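Local coordinates for protein TetR family transcriptional regulator (Mycobacterium smegmatis, PDB 5XS9) that probably binds operator DNA as a dimeric TetR-family transcriptional regulator and controls genes connected with biotin, at residues D17-A22 against M26-R31; T61-T66 against I108-E113; D91-V96 against G142-E147; A118-G123 against A127-A132. All coordinates share one frame; numbering follows the deposited sequence.

Interaction 1: D17-A22 against M26-R31; sequences DDHGIA and MRRLAR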
loop_
_atom_site.group_PDB
_atom_site.type_symbol
_atom_site.label_atom_id
_atom_site.label_comp_id
_atom_site.label_asym_id
_atom_site.label_seq_id
_atom_site.Cartn_x
_atom_site.Cartn_y
_atom_site.Cartn_z
ATOM N N ASP A 17 11.036 12.005 -10.004
ATOM C CA ASP A 17 11.210 13.016 -8.944
ATOM C C ASP A 17 10.522 14.315 -9.262
ATOM O O ASP A 17 9.759 14.806 -8.463
ATOM C CB ASP A 17 12.724 13.231 -8.610
ATOM C CG ASP A 17 13.323 12.010 -7.909
ATOM O OD1 ASP A 17 12.530 11.349 -7.223
ATOM O OD2 ASP A 17 14.524 11.661 -8.029
ATOM N N ASP A 18 10.791 14.852 -10.436
ATOM C CA ASP A 18 10.222 16.155 -10.856
ATOM C C ASP A 18 8.728 16.148 -11.143
ATOM O O ASP A 18 8.035 17.134 -10.893
ATOM C CB ASP A 18 10.968 16.669 -12.103
ATOM C CG ASP A 18 12.419 16.997 -11.827
ATOM O OD1 ASP A 18 12.827 17.122 -10.673
ATOM O OD2 ASP A 18 13.184 17.085 -12.793
ATOM N N HIS A 19 8.206 15.053 -11.667
ATOM C CA HIS A 19 6.853 15.107 -12.196
ATOM C C HIS A 19 5.904 14.063 -11.723
ATOM O O HIS A 19 4.744 14.161 -12.054
ATOM C CB HIS A 19 6.910 15.047 -13.738
ATOM C CG HIS A 19 7.655 16.188 -14.339
ATOM N ND1 HIS A 19 7.236 17.493 -14.205
ATOM C CD2 HIS A 19 8.818 16.230 -15.030
ATOM C CE1 HIS A 19 8.100 18.290 -14.801
ATOM N NE2 HIS A 19 9.075 17.551 -15.294
ATOM N N GLY A 20 6.371 13.036 -11.007
ATOM C CA GLY A 20 5.493 12.027 -10.508
ATOM C C GLY A 20 5.389 10.812 -11.396
ATOM O O GLY A 20 5.715 10.826 -12.575
ATOM N N ILE A 21 4.890 9.754 -10.801
ATOM C CA ILE A 21 4.853 8.459 -11.476
ATOM C C ILE A 21 3.991 8.461 -12.734
ATOM O O ILE A 21 4.347 7.801 -13.729
ATOM C CB ILE A 21 4.427 7.349 -10.512
ATOM C CG1 ILE A 21 4.740 5.970 -11.098
ATOM C CG2 ILE A 21 2.952 7.538 -10.058
ATOM C CD1 ILE A 21 4.449 4.821 -10.149
ATOM N N ALA A 22 2.907 9.238 -12.743
ATOM C CA ALA A 22 2.037 9.250 -13.934
ATOM C C ALA A 22 2.756 9.787 -15.218
ATOM O O ALA A 22 2.513 9.311 -16.311
ATOM C CB ALA A 22 0.732 10.017 -13.636
ATOM N N MET A 26 7.529 5.874 -21.419
ATOM C CA MET A 26 8.581 5.681 -22.376
ATOM C C MET A 26 8.641 6.865 -23.370
ATOM O O MET A 26 9.743 7.331 -23.736
ATOM C CB MET A 26 8.408 4.324 -23.070
ATOM C CG MET A 26 8.624 3.110 -22.136
ATOM S SD MET A 26 10.359 2.772 -21.851
ATOM C CE MET A 26 11.024 1.897 -23.253
ATOM N N ARG A 27 7.484 7.378 -23.789
ATOM C CA ARG A 27 7.499 8.541 -24.722
ATOM C C ARG A 27 8.065 9.781 -24.029
ATOM O O ARG A 27 8.861 10.480 -24.617
ATOM C CB ARG A 27 6.141 8.832 -25.357
ATOM C CG ARG A 27 5.126 9.467 -24.426
ATOM C CD ARG A 27 3.720 9.502 -25.014
ATOM N NE ARG A 27 2.704 9.612 -23.952
ATOM C CZ ARG A 27 2.329 8.620 -23.132
ATOM N NH1 ARG A 27 2.886 7.397 -23.189
ATOM N NH2 ARG A 27 1.383 8.844 -22.233
ATOM N N ARG A 28 7.728 10.008 -22.757
ATOM C CA ARG A 28 8.316 11.169 -22.048
ATOM C C ARG A 28 9.822 11.016 -21.834
ATOM O O ARG A 28 10.587 11.965 -21.962
ATOM C CB ARG A 28 7.616 11.382 -20.685
ATOM C CG ARG A 28 8.215 12.511 -19.856
ATOM C CD ARG A 28 7.774 13.826 -20.411
ATOM N NE ARG A 28 8.417 14.935 -19.718
ATOM C CZ ARG A 28 7.852 15.697 -18.780
ATOM N NH1 ARG A 28 6.594 15.501 -18.344
ATOM N NH2 ARG A 28 8.566 16.689 -18.265
ATOM N N LEU A 29 10.238 9.800 -21.505
ATOM C CA LEU A 29 11.639 9.525 -21.263
ATOM C C LEU A 29 12.424 9.814 -22.553
ATOM O O LEU A 29 13.491 10.415 -22.490
ATOM C CB LEU A 29 11.829 8.051 -20.877
ATOM C CG LEU A 29 13.233 7.618 -20.475
ATOM C CD1 LEU A 29 13.894 8.513 -19.390
ATOM C CD2 LEU A 29 13.118 6.165 -20.079
ATOM N N ALA A 30 11.914 9.335 -23.696
ATOM C CA ALA A 30 12.590 9.586 -24.993
ATOM C C ALA A 30 12.695 11.086 -25.296
ATOM O O ALA A 30 13.734 11.557 -25.745
ATOM C CB ALA A 30 11.912 8.878 -26.131
ATOM N N ARG A 31 11.638 11.829 -25.017
ATOM C CA ARG A 31 11.697 13.274 -25.187
ATOM C C ARG A 31 12.777 13.925 -24.288
ATOM O O ARG A 31 13.585 14.665 -24.800
ATOM C CB ARG A 31 10.331 13.887 -24.973
ATOM C CG ARG A 31 10.306 15.388 -25.125
ATOM C CD ARG A 31 8.904 15.886 -25.422
ATOM N NE ARG A 31 7.889 15.768 -24.350
ATOM C CZ ARG A 31 7.889 16.442 -23.193
ATOM N NH1 ARG A 31 8.907 17.250 -22.851
ATOM N NH2 ARG A 31 6.863 16.287 -22.342
#
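His19 and Arg28 make the whole of this contact. It lies on the protein surface, between the end of helix 5-19 and helix 26-33. These helices belong to the DNA-binding domain of the TetR family, which carries a helix-turn-helix motif. Gly20, with positive phi, is the first residue beyond the helix that ends at His19. Met26 opens the second segment and faces the domain interior, where it packs on Leu40, Tyr41 and Leu50. Two residues on, Arg28 points toward the end of helix 5-19. Its CG stands anti to the backbone N (chi1 177°), and a bend at chi2 turns the rest of the chain. Arg28 NH2 does the touching, 3.1 Å from His19 NE2, with His19 CD2 almost as near. Arg28 NH1 sits over one face of the His19 ring, 4.0 Å above its plane and toward the rim. The ring of His19 has Asp18 CB over its other face. Guanidinium and ring planes are 43° apart, so the two groups do not stack flat. The firm polar partner of Arg28 is Glu32, which forms a salt bridge with NE. Leu29 follows and packs on Val8, Ala11, Ala12 and Ile15 of helix 5-19. The apolar joint between the two helices is therefore made beside the His19-Arg28 pair. The charge of Arg28 is probably offset in part by Glu32. A guanidinium so close to NE2 may disfavour a protonated imidazole, an effect that Glu32 would soften.

Interaction 2: T61-T66 against I108-E113; sequences TARTDT and ITEIVE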
loop_
_atom_site.group_PDB
_atom_site.type_symbol
_atom_site.label_atom_id
_atom_site.label_comp_id
_atom_site.label_asym_id
_atom_site.label_seq_id
_atom_site.Cartn_x
_atom_site.Cartn_y
_atom_site.Cartn_z
ATOM N N THR A 61 20.310 2.304 -2.310
ATOM C CA THR A 61 20.742 2.568 -0.949
ATOM C C THR A 61 20.061 1.707 0.127
ATOM O O THR A 61 20.596 1.629 1.209
ATOM C CB THR A 61 20.563 4.032 -0.512
ATOM O OG1 THR A 61 19.150 4.354 -0.378
ATOM C CG2 THR A 61 21.305 4.946 -1.460
ATOM N N ALA A 62 18.922 1.082 -0.168
ATOM C CA ALA A 62 18.166 0.350 0.821
ATOM C C ALA A 62 18.856 -0.908 1.374
ATOM O O ALA A 62 18.560 -1.355 2.450
ATOM C CB ALA A 62 16.799 -0.034 0.262
ATOM N N ARG A 63 19.760 -1.497 0.636
ATOM C CA ARG A 63 20.360 -2.737 1.130
ATOM C C ARG A 63 21.471 -2.405 2.136
ATOM O O ARG A 63 22.296 -1.582 1.876
ATOM C CB ARG A 63 20.797 -3.642 0.003
ATOM C CG ARG A 63 21.319 -2.951 -1.250
ATOM C CD ARG A 63 20.924 -3.732 -2.491
ATOM N NE ARG A 63 21.799 -3.333 -3.570
ATOM C CZ ARG A 63 22.089 -4.053 -4.648
ATOM N NH1 ARG A 63 21.560 -5.267 -4.847
ATOM N NH2 ARG A 63 22.930 -3.536 -5.544
ATOM N N THR A 64 21.455 -3.001 3.306
ATOM C CA THR A 64 22.553 -2.803 4.254
ATOM C C THR A 64 22.886 -4.138 4.829
ATOM O O THR A 64 22.002 -5.025 4.899
ATOM C CB THR A 64 22.200 -1.721 5.296
ATOM O OG1 THR A 64 23.357 -1.455 6.117
ATOM C CG2 THR A 64 20.934 -2.125 6.096
ATOM N N ASP A 65 24.156 -4.322 5.200
ATOM C CA ASP A 65 24.563 -5.582 5.785
ATOM C C ASP A 65 24.208 -5.566 7.281
ATOM O O ASP A 65 24.657 -4.721 8.047
ATOM C CB ASP A 65 26.072 -5.780 5.570
ATOM C CG ASP A 65 26.586 -7.134 6.130
ATOM O OD1 ASP A 65 25.795 -8.058 6.535
ATOM O OD2 ASP A 65 27.820 -7.261 6.143
ATOM N N THR A 66 23.347 -6.463 7.676
ATOM C CA THR A 66 22.848 -6.498 9.038
ATOM C C THR A 66 23.377 -7.734 9.781
ATOM O O THR A 66 23.036 -7.877 10.935
ATOM C CB THR A 66 21.299 -6.530 9.070
ATOM O OG1 THR A 66 20.833 -7.714 8.408
ATOM C CG2 THR A 66 20.707 -5.256 8.449
ATOM N N ILE A 108 13.941 -5.601 -4.216
ATOM C CA ILE A 108 12.915 -5.920 -3.210
ATOM C C ILE A 108 12.912 -7.432 -2.913
ATOM O O ILE A 108 12.767 -7.842 -1.777
ATOM C CB ILE A 108 11.510 -5.381 -3.650
ATOM C CG1 ILE A 108 10.581 -5.375 -2.444
ATOM C CG2 ILE A 108 10.945 -6.195 -4.782
ATOM C CD1 ILE A 108 10.922 -4.240 -1.502
ATOM N N THR A 109 13.159 -8.255 -3.929
ATOM C CA THR A 109 13.237 -9.717 -3.784
ATOM C C THR A 109 14.425 -10.054 -2.852
ATOM O O THR A 109 14.295 -10.852 -1.920
ATOM C CB THR A 109 13.432 -10.367 -5.162
ATOM O OG1 THR A 109 12.292 -10.074 -5.949
ATOM C CG2 THR A 109 13.580 -11.904 -5.063
ATOM N N GLU A 110 15.557 -9.382 -3.052
ATOM C CA GLU A 110 16.667 -9.537 -2.137
ATOM C C GLU A 110 16.289 -9.123 -0.682
ATOM O O GLU A 110 16.735 -9.743 0.258
ATOM C CB GLU A 110 17.894 -8.710 -2.528
ATOM C CG GLU A 110 18.541 -9.137 -3.825
ATOM C CD GLU A 110 19.631 -8.155 -4.288
ATOM O OE1 GLU A 110 20.044 -7.249 -3.507
ATOM O OE2 GLU A 110 20.066 -8.319 -5.453
ATOM N N ILE A 111 15.548 -8.040 -0.514
ATOM C CA ILE A 111 15.215 -7.603 0.838
ATOM C C ILE A 111 14.313 -8.607 1.542
ATOM O O ILE A 111 14.495 -8.884 2.714
ATOM C CB ILE A 111 14.633 -6.150 0.825
ATOM C CG1 ILE A 111 15.799 -5.153 0.529
ATOM C CG2 ILE A 111 13.987 -5.843 2.185
ATOM C CD1 ILE A 111 15.296 -3.865 -0.096
ATOM N N VAL A 112 13.354 -9.149 0.813
ATOM C CA VAL A 112 12.493 -10.162 1.330
ATOM C C VAL A 112 13.260 -11.419 1.781
ATOM O O VAL A 112 13.056 -11.918 2.878
ATOM C CB VAL A 112 11.478 -10.574 0.231
ATOM C CG1 VAL A 112 10.817 -11.924 0.492
ATOM C CG2 VAL A 112 10.443 -9.502 0.065
ATOM N N GLU A 113 14.234 -11.855 0.981
ATOM C CA GLU A 113 15.076 -12.979 1.374
ATOM C C GLU A 113 15.863 -12.596 2.607
ATOM O O GLU A 113 16.026 -13.376 3.560
ATOM C CB GLU A 113 15.988 -13.404 0.175
ATOM C CG GLU A 113 17.206 -14.240 0.549
ATOM C CD GLU A 113 16.963 -15.761 0.680
ATOM O OE1 GLU A 113 17.548 -16.367 1.612
ATOM O OE2 GLU A 113 16.238 -16.373 -0.149
#
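Arg63 NH1 donates to Glu110 OE1 at 2.8 Å, and the pair forms a salt bridge. The N-H...O angle is 147°, so the bond is somewhat bent. OE1 receives it on its syn lone pair, the side facing OE2. The acceptor lies almost in the guanidinium plane, and the guanidinium and carboxylate planes are only 15° apart. Glu110 OE2 stays farther off, 3.5 Å from Arg63 NH1, so one oxygen does most of the gripping. Glu110 reaches out with an extended chain beyond CG. Arg63 comes to meet it, and Arg63 CD passes 3.8 Å from Glu110 OE1.

The bridge ties a connecting loop to a helix. The 61-66 segment follows helix 47-58 and leads to helix 71-87, so it runs from the DNA-binding domain into the helical C-terminal domain usual in TetR regulators. Segment 108-113 lies on helix 106-122 of that second domain. Further along the loop, Thr64 O accepts a hydrogen bond from Gln114 NE2 of the same helix.

Beside the charged pair the contact turns apolar. Ala62 CB meets Ile111 CD1 at 4.1 Å, and both residues are buried. Ile111 carries CG1 anti to its carbonyl carbon (chi1 -72°), which sends CD1 toward the loop. Ile111 also packs on Ile137 of helix 129-155, and Arg63 touches Val107.

Interaction 3: D91-V96 against G142-E147; sequences DGAELV and GFTVDE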
loop_
_atom_site.group_PDB
_atom_site.type_symbol
_atom_site.label_atom_id
_atom_site.label_comp_id
_atom_site.label_asym_id
_atom_site.label_seq_id
_atom_site.Cartn_x
_atom_site.Cartn_y
_atom_site.Cartn_z
ATOM N N ASP A 91 6.636 9.490 -5.309
ATOM C CA ASP A 91 5.813 8.299 -5.620
ATOM C C ASP A 91 6.638 6.993 -5.489
ATOM O O ASP A 91 6.287 5.950 -6.008
ATOM C CB ASP A 91 5.164 8.428 -6.927
ATOM C CG ASP A 91 4.154 9.582 -6.981
ATOM O OD1 ASP A 91 3.397 9.861 -6.021
ATOM O OD2 ASP A 91 4.080 10.131 -8.050
ATOM N N GLY A 92 7.706 7.060 -4.713
ATOM C CA GLY A 92 8.645 5.920 -4.624
ATOM C C GLY A 92 8.037 4.668 -4.008
ATOM O O GLY A 92 8.248 3.571 -4.519
ATOM N N ALA A 93 7.247 4.839 -2.938
ATOM C CA ALA A 93 6.635 3.714 -2.358
ATOM C C ALA A 93 5.641 3.069 -3.333
ATOM O O ALA A 93 5.585 1.870 -3.412
ATOM C CB ALA A 93 5.984 4.059 -1.011
ATOM N N GLU A 94 4.870 3.865 -4.054
ATOM C CA GLU A 94 3.907 3.332 -5.037
ATOM C C GLU A 94 4.615 2.602 -6.176
ATOM O O GLU A 94 4.161 1.569 -6.652
ATOM C CB GLU A 94 3.076 4.470 -5.649
ATOM C CG GLU A 94 1.995 3.994 -6.578
ATOM C CD GLU A 94 1.276 5.164 -7.298
ATOM O OE1 GLU A 94 1.308 6.293 -6.775
ATOM O OE2 GLU A 94 0.716 4.949 -8.397
ATOM N N LEU A 95 5.708 3.170 -6.621
ATOM C CA LEU A 95 6.449 2.614 -7.756
ATOM C C LEU A 95 7.067 1.284 -7.313
ATOM O O LEU A 95 6.960 0.291 -8.038
ATOM C CB LEU A 95 7.524 3.611 -8.216
ATOM C CG LEU A 95 8.228 3.315 -9.565
ATOM C CD1 LEU A 95 8.727 4.554 -10.226
ATOM C CD2 LEU A 95 9.378 2.386 -9.264
ATOM N N VAL A 96 7.672 1.231 -6.124
ATOM C CA VAL A 96 8.247 -0.057 -5.598
ATOM C C VAL A 96 7.175 -1.091 -5.321
ATOM O O VAL A 96 7.370 -2.272 -5.669
ATOM C CB VAL A 96 9.178 0.129 -4.432
ATOM C CG1 VAL A 96 9.610 -1.186 -3.868
ATOM C CG2 VAL A 96 10.379 0.972 -4.921
ATOM N N GLY A 142 2.481 -0.434 2.700
ATOM C CA GLY A 142 1.189 0.223 3.009
ATOM C C GLY A 142 1.426 1.496 3.839
ATOM O O GLY A 142 0.862 2.569 3.578
ATOM N N PHE A 143 2.288 1.377 4.814
ATOM C CA PHE A 143 2.617 2.520 5.690
ATOM C C PHE A 143 3.153 3.661 4.862
ATOM O O PHE A 143 2.673 4.778 4.962
ATOM C CB PHE A 143 3.621 2.136 6.753
ATOM C CG PHE A 143 3.983 3.252 7.703
ATOM C CD1 PHE A 143 3.372 3.316 8.948
ATOM C CD2 PHE A 143 4.855 4.235 7.333
ATOM C CE1 PHE A 143 3.653 4.299 9.851
ATOM C CE2 PHE A 143 5.160 5.279 8.241
ATOM C CZ PHE A 143 4.583 5.278 9.509
ATOM N N THR A 144 4.102 3.361 4.017
ATOM C CA THR A 144 4.870 4.376 3.297
ATOM C C THR A 144 4.118 4.939 2.081
ATOM O O THR A 144 4.227 6.127 1.840
ATOM C CB THR A 144 6.265 3.884 2.900
ATOM O OG1 THR A 144 6.932 3.296 4.052
ATOM C CG2 THR A 144 7.062 5.023 2.410
ATOM N N VAL A 145 3.298 4.140 1.368
ATOM C CA VAL A 145 2.400 4.689 0.402
ATOM C C VAL A 145 1.470 5.700 1.067
ATOM O O VAL A 145 1.214 6.760 0.509
ATOM C CB VAL A 145 1.567 3.572 -0.333
ATOM C CG1 VAL A 145 0.492 4.197 -1.202
ATOM C CG2 VAL A 145 2.490 2.676 -1.188
ATOM N N ASP A 146 0.917 5.368 2.222
ATOM C CA ASP A 146 -0.028 6.228 2.876
ATOM C C ASP A 146 0.676 7.533 3.331
ATOM O O ASP A 146 0.181 8.646 3.082
ATOM C CB ASP A 146 -0.597 5.499 4.066
ATOM C CG ASP A 146 -1.596 6.341 4.883
ATOM O OD1 ASP A 146 -2.755 6.379 4.547
ATOM O OD2 ASP A 146 -1.214 6.943 5.890
ATOM N N GLU A 147 1.853 7.381 3.928
ATOM C CA GLU A 147 2.663 8.533 4.424
ATOM C C GLU A 147 3.044 9.523 3.299
ATOM O O GLU A 147 2.868 10.729 3.383
ATOM C CB GLU A 147 3.892 7.997 5.146
ATOM C CG GLU A 147 4.878 9.047 5.638
ATOM C CD GLU A 147 6.097 8.407 6.287
ATOM O OE1 GLU A 147 6.537 7.291 5.904
ATOM O OE2 GLU A 147 6.616 9.041 7.179
#
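Ala93 faces helix 129-155 and touches both Thr144 and Val145. Ala93 CB lies 3.6 Å from Val145 N, so the methyl group reaches the backbone of the other helix. Ala93 CB also meets Thr144 CG2 at 3.7 Å and Val145 CG2 at 3.8 Å. Val145 CG2 continues over the backbone of the first helix and comes within 3.9 Å of Glu94 N. Val145 has CG2 anti to its carbonyl carbon, with CG1 anti to the backbone N (chi1 172°). This leaves CG2 as the branch that does the touching. In Thr144 the methyl is the branch turned to Ala93, while OG1 bonds back to Val140 O within its own helix. The hydroxyl is thus satisfied without a partner across the contact.

The small alanine lets the backbones come close. Ala93 CA and Val145 CA are 5.1 Å apart, and the short segment axes approach to 8.5 Å. They run at 139° to each other, closer to antiparallel than to parallel. Outside the two segments, Ala93 N is hydrogen-bonded to Gln148 OE1, which adds a polar tie between the same helices. Leu87 covers Thr144 from helix 71-87. One residue before Thr144, Phe143 meets the ring of Tyr138 of the second subunit. Helix 129-155 therefore packs inside its own chain and also reaches the dimer partner, consistent with the four-helix bundle at the dimer interface of TetR-family regulators.

Interaction 4: A118-G123 against A127-A132; sequences AARAAG and ADVDAA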
loop_
_atom_site.group_PDB
_atom_site.type_symbol
_atom_site.label_atom_id
_atom_site.label_comp_id
_atom_site.label_asym_id
_atom_site.label_seq_id
_atom_site.Cartn_x
_atom_site.Cartn_y
_atom_site.Cartn_z
ATOM N N ALA A 118 15.936 -13.314 9.193
ATOM C CA ALA A 118 15.658 -12.856 10.526
ATOM C C ALA A 118 14.454 -13.642 11.030
ATOM O O ALA A 118 14.398 -14.048 12.186
ATOM C CB ALA A 118 15.344 -11.328 10.493
ATOM N N ALA A 119 13.469 -13.860 10.183
ATOM C CA ALA A 119 12.256 -14.627 10.628
ATOM C C ALA A 119 12.647 -16.029 11.103
ATOM O O ALA A 119 12.147 -16.541 12.092
ATOM C CB ALA A 119 11.228 -14.709 9.526
ATOM N N ARG A 120 13.605 -16.614 10.426
ATOM C CA ARG A 120 14.055 -17.978 10.749
ATOM C C ARG A 120 14.783 -18.007 12.107
ATOM O O ARG A 120 14.518 -18.874 12.951
ATOM C CB ARG A 120 14.869 -18.487 9.530
ATOM C CG ARG A 120 15.299 -19.915 9.586
ATOM C CD ARG A 120 16.333 -20.245 8.497
ATOM N NE ARG A 120 15.614 -20.576 7.286
ATOM C CZ ARG A 120 15.454 -19.798 6.206
ATOM N NH1 ARG A 120 16.009 -18.589 6.098
ATOM N NH2 ARG A 120 14.695 -20.256 5.206
ATOM N N ALA A 121 15.576 -16.963 12.419
ATOM C CA ALA A 121 16.171 -16.856 13.737
ATOM C C ALA A 121 15.140 -16.695 14.830
ATOM O O ALA A 121 15.323 -17.099 15.983
ATOM C CB ALA A 121 17.209 -15.704 13.780
ATOM N N ALA A 122 14.063 -15.991 14.496
ATOM C CA ALA A 122 12.993 -15.777 15.435
ATOM C C ALA A 122 12.209 -17.059 15.746
ATOM O O ALA A 122 11.495 -17.154 16.777
ATOM C CB ALA A 122 12.033 -14.736 14.867
ATOM N N GLY A 123 12.295 -18.038 14.849
ATOM C CA GLY A 123 11.641 -19.312 15.118
ATOM C C GLY A 123 10.530 -19.657 14.142
ATOM O O GLY A 123 9.914 -20.675 14.323
ATOM N N ALA A 127 8.724 -23.263 6.243
ATOM C CA ALA A 127 7.630 -23.224 5.303
ATOM C C ALA A 127 6.907 -21.843 5.326
ATOM O O ALA A 127 6.256 -21.484 4.379
ATOM C CB ALA A 127 6.605 -24.325 5.584
ATOM N N ASP A 128 7.063 -21.091 6.392
ATOM C CA ASP A 128 6.342 -19.878 6.597
ATOM C C ASP A 128 7.269 -18.653 6.555
ATOM O O ASP A 128 6.807 -17.529 6.706
ATOM C CB ASP A 128 5.708 -19.925 7.991
ATOM C CG ASP A 128 4.591 -20.957 8.150
ATOM O OD1 ASP A 128 3.840 -21.238 7.186
ATOM O OD2 ASP A 128 4.426 -21.401 9.327
ATOM N N VAL A 129 8.559 -18.839 6.355
ATOM C CA VAL A 129 9.503 -17.722 6.384
ATOM C C VAL A 129 9.187 -16.657 5.330
ATOM O O VAL A 129 9.282 -15.466 5.622
ATOM C CB VAL A 129 10.925 -18.275 6.280
ATOM C CG1 VAL A 129 11.899 -17.327 5.637
ATOM C CG2 VAL A 129 11.390 -18.721 7.691
ATOM N N ASP A 130 8.838 -17.099 4.124
ATOM C CA ASP A 130 8.525 -16.214 3.026
ATOM C C ASP A 130 7.250 -15.404 3.296
ATOM O O ASP A 130 7.270 -14.231 2.982
ATOM C CB ASP A 130 8.395 -16.965 1.671
ATOM C CG ASP A 130 9.765 -17.362 1.060
ATOM O OD1 ASP A 130 10.873 -16.876 1.503
ATOM O OD2 ASP A 130 9.709 -18.185 0.102
ATOM N N ALA A 131 6.180 -16.029 3.810
ATOM C CA ALA A 131 4.978 -15.334 4.237
ATOM C C ALA A 131 5.299 -14.278 5.357
ATOM O O ALA A 131 4.717 -13.207 5.351
ATOM C CB ALA A 131 3.908 -16.283 4.664
ATOM N N ALA A 132 6.172 -14.641 6.298
ATOM C CA ALA A 132 6.599 -13.739 7.376
ATOM C C ALA A 132 7.301 -12.531 6.824
ATOM O O ALA A 132 6.955 -11.403 7.187
ATOM C CB ALA A 132 7.466 -14.447 8.383
#
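Ala119 and Arg120 pack against Val129 and Ala132 where two consecutive helices of the TetR C-terminal domain are joined by a short connection. Helix 106-122 closes in a Schellman motif. Gly123, with positive phi, sends its N-H back to Arg120 O at 3.0 Å and weakly to Ala119 O. The chain then turns into helix 129-155.

The contacts between the segments are apolar. Ala119 CB meets Ala132 CB at 3.9 Å, two small side chains that let the helices come near. Val129 CG2 is 4.4 Å from the same Ala119 CB and closer, 3.9 Å, to Arg120 CB. From the second subunit, Phe176 packs on Ala132, and in the same chain Leu185 of helix 170-186 does so too.

The polar part belongs to Arg120, whose NE forms a salt bridge with Asp126 in the connection. Its CG is anti to the backbone N, and a bend at chi3 (-85°) folds the chain's end back toward Val129. Arg120 and Val129 cross at about a right angle. Val129 CG2 lies over one guanidinium face, and Val129 CG1 comes within 4.1 Å of Arg120 NH2.

Interaction 1 is a surface contact of a histidine ring and a guanidinium in the DNA-binding domain. Interaction 4 is buried and mostly apolar, on the opposite side of the chain's centre and about 39 Å from interaction 1, centre to centre. Interactions 2 and 3 are partly buried: the first adds a salt bridge to its apolar contact, and the second rests on small side chains and backbone. Interaction 3 touches interaction 1 through Ile21 N and Asp91 OD2, probably a hydrogen bond that joins the two domains. It also touches interaction 2, where Ile108 meets Val96. Interactions 2 and 4 share helix 106-122, and 3 and 4 share helix 129-155. Both 3 and 4 reach the second subunit.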